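Local coordinates for proteasome protein (Corynebacterium glutamicum ATCC 13032, PDB 2P90) that is of unknown function but belongs to the PAC2 family, whose members include proteasome assembly chaperones, and may act in a related way, at residues 85-97 and 103-115. Numbering follows the deposited sequence.
Sequences SMDELNLGLHVVR and PFLMLSGPEPDLR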
loop_
_atom_site.group_PDB
_atom_site.type_symbol
_atom_site.label_atom_id
_atom_site.label_comp_id
_atom_site.label_asym_id
_atom_site.label_seq_id
_atom_site.Cartn_x
_atom_site.Cartn_y
_atom_site.Cartn_z
ATOM N N SER B 85 -1.004 -21.951 12.706
ATOM C CA SER B 85 0.204 -21.324 12.167
ATOM C C SER B 85 -0.030 -19.996 11.501
ATOM O O SER B 85 -1.142 -19.683 11.103
ATOM C CB SER B 85 0.939 -22.255 11.184
ATOM O OG SER B 85 0.193 -22.421 10.007
ATOM N N MET B 86 1.053 -19.238 11.384
ATOM C CA MET B 86 1.097 -17.990 10.630
ATOM C C MET B 86 2.417 -17.985 9.889
ATOM O O MET B 86 3.458 -18.137 10.505
ATOM C CB MET B 86 1.025 -16.756 11.555
ATOM C CG MET B 86 0.868 -15.387 10.816
ATOM S SD MET B 86 0.153 -14.028 11.853
ATOM C CE MET B 86 0.059 -12.739 10.658
ATOM N N ASP B 87 2.351 -17.809 8.578
ATOM C CA ASP B 87 3.525 -17.631 7.719
ATOM C C ASP B 87 4.417 -16.492 8.259
ATOM O O ASP B 87 3.981 -15.326 8.336
ATOM C CB ASP B 87 3.024 -17.310 6.314
ATOM C CG ASP B 87 4.148 -17.054 5.297
ATOM O OD1 ASP B 87 5.354 -17.141 5.604
ATOM O OD2 ASP B 87 3.782 -16.766 4.139
ATOM N N GLU B 88 5.658 -16.832 8.623
ATOM C CA GLU B 88 6.589 -15.849 9.189
ATOM C C GLU B 88 7.111 -14.828 8.180
ATOM O O GLU B 88 7.617 -13.785 8.574
ATOM C CB GLU B 88 7.774 -16.555 9.854
ATOM C CG GLU B 88 7.556 -16.875 11.313
ATOM C CD GLU B 88 8.794 -17.462 11.975
ATOM O OE1 GLU B 88 9.928 -16.981 11.678
ATOM O OE2 GLU B 88 8.626 -18.409 12.799
ATOM N N LEU B 89 6.982 -15.138 6.891
ATOM C CA LEU B 89 7.458 -14.281 5.794
ATOM C C LEU B 89 8.922 -13.907 5.982
ATOM O O LEU B 89 9.289 -12.755 5.820
ATOM C CB LEU B 89 6.605 -12.999 5.630
ATOM C CG LEU B 89 5.439 -12.822 4.658
ATOM C CD1 LEU B 89 5.352 -11.355 4.197
ATOM C CD2 LEU B 89 5.440 -13.693 3.432
ATOM N N ASN B 90 9.743 -14.891 6.346
ATOM C CA ASN B 90 11.163 -14.655 6.609
ATOM C C ASN B 90 11.887 -14.188 5.366
ATOM O O ASN B 90 11.805 -14.810 4.326
ATOM C CB ASN B 90 11.853 -15.892 7.191
ATOM C CG ASN B 90 13.375 -15.677 7.418
ATOM O OD1 ASN B 90 13.818 -14.942 8.342
ATOM N ND2 ASN B 90 14.182 -16.333 6.573
ATOM N N LEU B 91 12.517 -13.025 5.483
ATOM C CA LEU B 91 13.464 -12.522 4.522
ATOM C C LEU B 91 14.792 -12.834 5.206
ATOM O O LEU B 91 15.149 -12.204 6.195
ATOM C CB LEU B 91 13.278 -11.004 4.317
ATOM C CG LEU B 91 14.233 -10.215 3.394
ATOM C CD1 LEU B 91 14.119 -10.678 1.946
ATOM C CD2 LEU B 91 13.942 -8.770 3.461
ATOM N N GLY B 92 15.495 -13.845 4.717
ATOM C CA GLY B 92 16.707 -14.272 5.360
ATOM C C GLY B 92 17.834 -14.454 4.384
ATOM O O GLY B 92 17.612 -14.629 3.188
ATOM N N LEU B 93 19.051 -14.386 4.920
ATOM C CA LEU B 93 20.268 -14.732 4.214
ATOM C C LEU B 93 20.698 -16.111 4.686
ATOM O O LEU B 93 20.810 -16.369 5.906
ATOM C CB LEU B 93 21.360 -13.702 4.516
ATOM C CG LEU B 93 22.701 -13.883 3.799
ATOM C CD1 LEU B 93 22.489 -13.806 2.300
ATOM C CD2 LEU B 93 23.676 -12.798 4.236
ATOM N N HIS B 94 20.900 -17.004 3.719
ATOM C CA HIS B 94 21.287 -18.401 4.022
ATOM C C HIS B 94 22.592 -18.761 3.382
ATOM O O HIS B 94 22.933 -18.216 2.315
ATOM C CB HIS B 94 20.272 -19.411 3.499
ATOM C CG HIS B 94 18.916 -19.259 4.100
ATOM N ND1 HIS B 94 17.957 -18.418 3.568
ATOM C CD2 HIS B 94 18.358 -19.837 5.188
ATOM C CE1 HIS B 94 16.866 -18.484 4.306
ATOM N NE2 HIS B 94 17.085 -19.335 5.295
ATOM N N VAL B 95 23.324 -19.668 4.053
ATOM C CA VAL B 95 24.404 -20.409 3.394
ATOM C C VAL B 95 23.791 -21.711 2.880
ATOM O O VAL B 95 23.156 -22.450 3.635
ATOM C CB VAL B 95 25.688 -20.638 4.283
ATOM C CG1 VAL B 95 25.380 -21.227 5.645
ATOM C CG2 VAL B 95 26.747 -21.503 3.501
ATOM N N VAL B 96 23.927 -21.947 1.580
ATOM C CA VAL B 96 23.382 -23.162 0.960
ATOM C C VAL B 96 24.542 -23.979 0.346
ATOM O O VAL B 96 25.478 -23.417 -0.212
ATOM C CB VAL B 96 22.271 -22.839 -0.117
ATOM C CG1 VAL B 96 21.571 -24.137 -0.617
ATOM C CG2 VAL B 96 21.218 -21.805 0.414
ATOM N N ARG B 97 24.483 -25.299 0.442
ATOM C CA ARG B 97 25.526 -26.112 -0.188
ATOM C C ARG B 97 24.992 -26.989 -1.322
ATOM O O ARG B 97 24.004 -27.724 -1.140
ATOM C CB ARG B 97 26.296 -26.917 0.879
ATOM C CG ARG B 97 27.236 -26.011 1.674
ATOM C CD ARG B 97 27.669 -26.618 2.979
ATOM N NE ARG B 97 28.271 -25.629 3.884
ATOM C CZ ARG B 97 29.520 -25.156 3.805
ATOM N NH1 ARG B 97 29.942 -24.279 4.700
ATOM N NH2 ARG B 97 30.355 -25.543 2.843
ATOM N N PRO B 103 29.668 -24.092 -0.977
ATOM C CA PRO B 103 28.763 -23.075 -0.421
ATOM C C PRO B 103 28.389 -21.960 -1.394
ATOM O O PRO B 103 29.210 -21.503 -2.178
ATOM C CB PRO B 103 29.563 -22.486 0.761
ATOM C CG PRO B 103 31.029 -22.715 0.392
ATOM C CD PRO B 103 31.044 -23.973 -0.436
ATOM N N PHE B 104 27.130 -21.540 -1.335
ATOM C CA PHE B 104 26.744 -20.247 -1.872
ATOM C C PHE B 104 25.736 -19.569 -0.947
ATOM O O PHE B 104 25.192 -20.170 0.001
ATOM C CB PHE B 104 26.206 -20.340 -3.307
ATOM C CG PHE B 104 24.945 -21.151 -3.442
ATOM C CD1 PHE B 104 23.709 -20.517 -3.574
ATOM C CD2 PHE B 104 24.998 -22.553 -3.454
ATOM C CE1 PHE B 104 22.536 -21.267 -3.735
ATOM C CE2 PHE B 104 23.849 -23.323 -3.605
ATOM C CZ PHE B 104 22.604 -22.681 -3.740
ATOM N N LEU B 105 25.490 -18.302 -1.244
ATOM C CA LEU B 105 24.623 -17.481 -0.426
ATOM C C LEU B 105 23.307 -17.161 -1.135
ATOM O O LEU B 105 23.254 -16.866 -2.338
ATOM C CB LEU B 105 25.362 -16.208 -0.032
ATOM C CG LEU B 105 26.004 -16.198 1.329
ATOM C CD1 LEU B 105 26.717 -17.473 1.712
ATOM C CD2 LEU B 105 26.914 -14.956 1.494
ATOM N N MET B 106 22.246 -17.203 -0.361
ATOM C CA MET B 106 20.948 -16.850 -0.866
ATOM C C MET B 106 20.214 -15.845 0.064
ATOM O O MET B 106 20.086 -16.043 1.281
ATOM C CB MET B 106 20.133 -18.131 -1.117
ATOM C CG MET B 106 18.755 -17.854 -1.682
ATOM S SD MET B 106 18.009 -19.266 -2.534
ATOM C CE MET B 106 18.013 -18.549 -4.129
ATOM N N LEU B 107 19.779 -14.748 -0.538
ATOM C CA LEU B 107 18.882 -13.819 0.108
ATOM C C LEU B 107 17.513 -13.990 -0.541
ATOM O O LEU B 107 17.312 -13.683 -1.717
ATOM C CB LEU B 107 19.365 -12.372 -0.017
ATOM C CG LEU B 107 18.434 -11.309 0.568
ATOM C CD1 LEU B 107 18.400 -11.413 2.097
ATOM C CD2 LEU B 107 18.887 -9.917 0.108
ATOM N N SER B 108 16.582 -14.521 0.239
ATOM C CA SER B 108 15.291 -14.777 -0.304
ATOM C C SER B 108 14.205 -14.467 0.711
ATOM O O SER B 108 14.439 -14.463 1.891
ATOM C CB SER B 108 15.213 -16.214 -0.799
ATOM O OG SER B 108 15.265 -17.125 0.281
ATOM N N GLY B 109 13.009 -14.246 0.210
ATOM C CA GLY B 109 11.848 -13.922 1.039
ATOM C C GLY B 109 11.173 -12.760 0.336
ATOM O O GLY B 109 11.476 -12.518 -0.821
ATOM N N PRO B 110 10.252 -12.048 1.021
ATOM C CA PRO B 110 9.515 -10.951 0.354
ATOM C C PRO B 110 10.379 -9.737 -0.007
ATOM O O PRO B 110 11.214 -9.308 0.825
ATOM C CB PRO B 110 8.518 -10.528 1.432
ATOM C CG PRO B 110 9.195 -10.927 2.739
ATOM C CD PRO B 110 9.793 -12.232 2.414
ATOM N N GLU B 111 10.178 -9.179 -1.206
ATOM C CA GLU B 111 10.750 -7.863 -1.506
ATOM C C GLU B 111 10.233 -6.894 -0.427
ATOM O O GLU B 111 9.028 -6.818 -0.240
ATOM C CB GLU B 111 10.287 -7.365 -2.887
ATOM C CG GLU B 111 10.613 -5.903 -3.143
ATOM C CD GLU B 111 10.121 -5.369 -4.474
ATOM O OE1 GLU B 111 8.935 -5.589 -4.842
ATOM O OE2 GLU B 111 10.940 -4.693 -5.150
ATOM N N PRO B 112 11.116 -6.150 0.290
ATOM C CA PRO B 112 10.579 -5.138 1.262
ATOM C C PRO B 112 9.619 -4.118 0.656
ATOM O O PRO B 112 9.854 -3.665 -0.473
ATOM C CB PRO B 112 11.846 -4.409 1.736
ATOM C CG PRO B 112 12.929 -5.497 1.625
ATOM C CD PRO B 112 12.592 -6.225 0.324
ATOM N N ASP B 113 8.562 -3.749 1.387
ATOM C CA ASP B 113 7.715 -2.616 0.980
ATOM C C ASP B 113 8.427 -1.278 1.327
ATOM O O ASP B 113 8.252 -0.276 0.634
ATOM C CB ASP B 113 6.361 -2.630 1.694
ATOM C CG ASP B 113 5.527 -3.827 1.384
ATOM O OD1 ASP B 113 4.848 -3.860 0.313
ATOM O OD2 ASP B 113 5.468 -4.728 2.253
ATOM N N LEU B 114 9.234 -1.290 2.399
ATOM C CA LEU B 114 9.746 -0.073 3.016
ATOM C C LEU B 114 11.274 -0.039 3.089
ATOM O O LEU B 114 11.951 -1.087 3.028
ATOM C CB LEU B 114 9.164 0.059 4.450
ATOM C CG LEU B 114 7.661 -0.280 4.679
ATOM C CD1 LEU B 114 7.317 -0.286 6.135
ATOM C CD2 LEU B 114 6.688 0.646 3.897
ATOM N N ARG B 115 11.799 1.183 3.258
ATOM C CA ARG B 115 13.210 1.400 3.575
ATOM C C ARG B 115 14.215 0.789 2.555
ATOM O O ARG B 115 15.232 0.174 2.980
ATOM C CB ARG B 115 13.532 0.837 4.967
ATOM C CG ARG B 115 12.823 1.510 6.146
ATOM C CD ARG B 115 13.833 1.634 7.312
ATOM N NE ARG B 115 13.305 2.596 8.215
ATOM C CZ ARG B 115 13.729 3.827 8.414
ATOM N NH1 ARG B 115 14.818 4.322 7.877
ATOM N NH2 ARG B 115 13.008 4.566 9.200
HETATM O O HOH W 1 14.166 -16.808 3.811
#
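Val-96 lies over one face of the Phe-104 ring, its CB 3.9 Å from the ring centroid and offset toward the rim in a CH-pi contact, while Val-96 CG1 comes within 3.6 Å of Phe-104 CZ. The ring reaches across because Phe-104 CG sits between its own backbone N and carbonyl carbon (chi1 63°), which swings the phenyl over the neighbouring strand. On the same face, Val-96 CG2 meets Met-106 CB, and strand 27-33 adds Ile-29 against Phe-104 and Met-106. The opposite face carries Leu-93, Val-95, Leu-105 and Leu-107; Leu-93 CD1 packs 4.1 Å from Leu-107 CB. There too, one pair on from Val-96 and Phe-104, Pro-103 CB lies over one face of the Arg-97 guanidinium, whose NH1 hydrogen-bonds Ser-19 O. Near the turn at Gly-109, the side chains of Leu-91 and Pro-112 cross at about a right angle, Leu-91 CD2 3.9 Å from Pro-112 CG, and both touch Phe-119 of helix 116-129. Six backbone hydrogen bonds pair 92-97 with 103-108 as an antiparallel hairpin inside the mixed sheet; the straightest, Val-96 N to Phe-104 O, is 2.7 Å at 178°. Ser-108 O takes both Gly-92 N and a water. The paired backbone thus runs buried between two mostly apolar faces, His-94 and Ser-108 adding polar groups beside Phe-104.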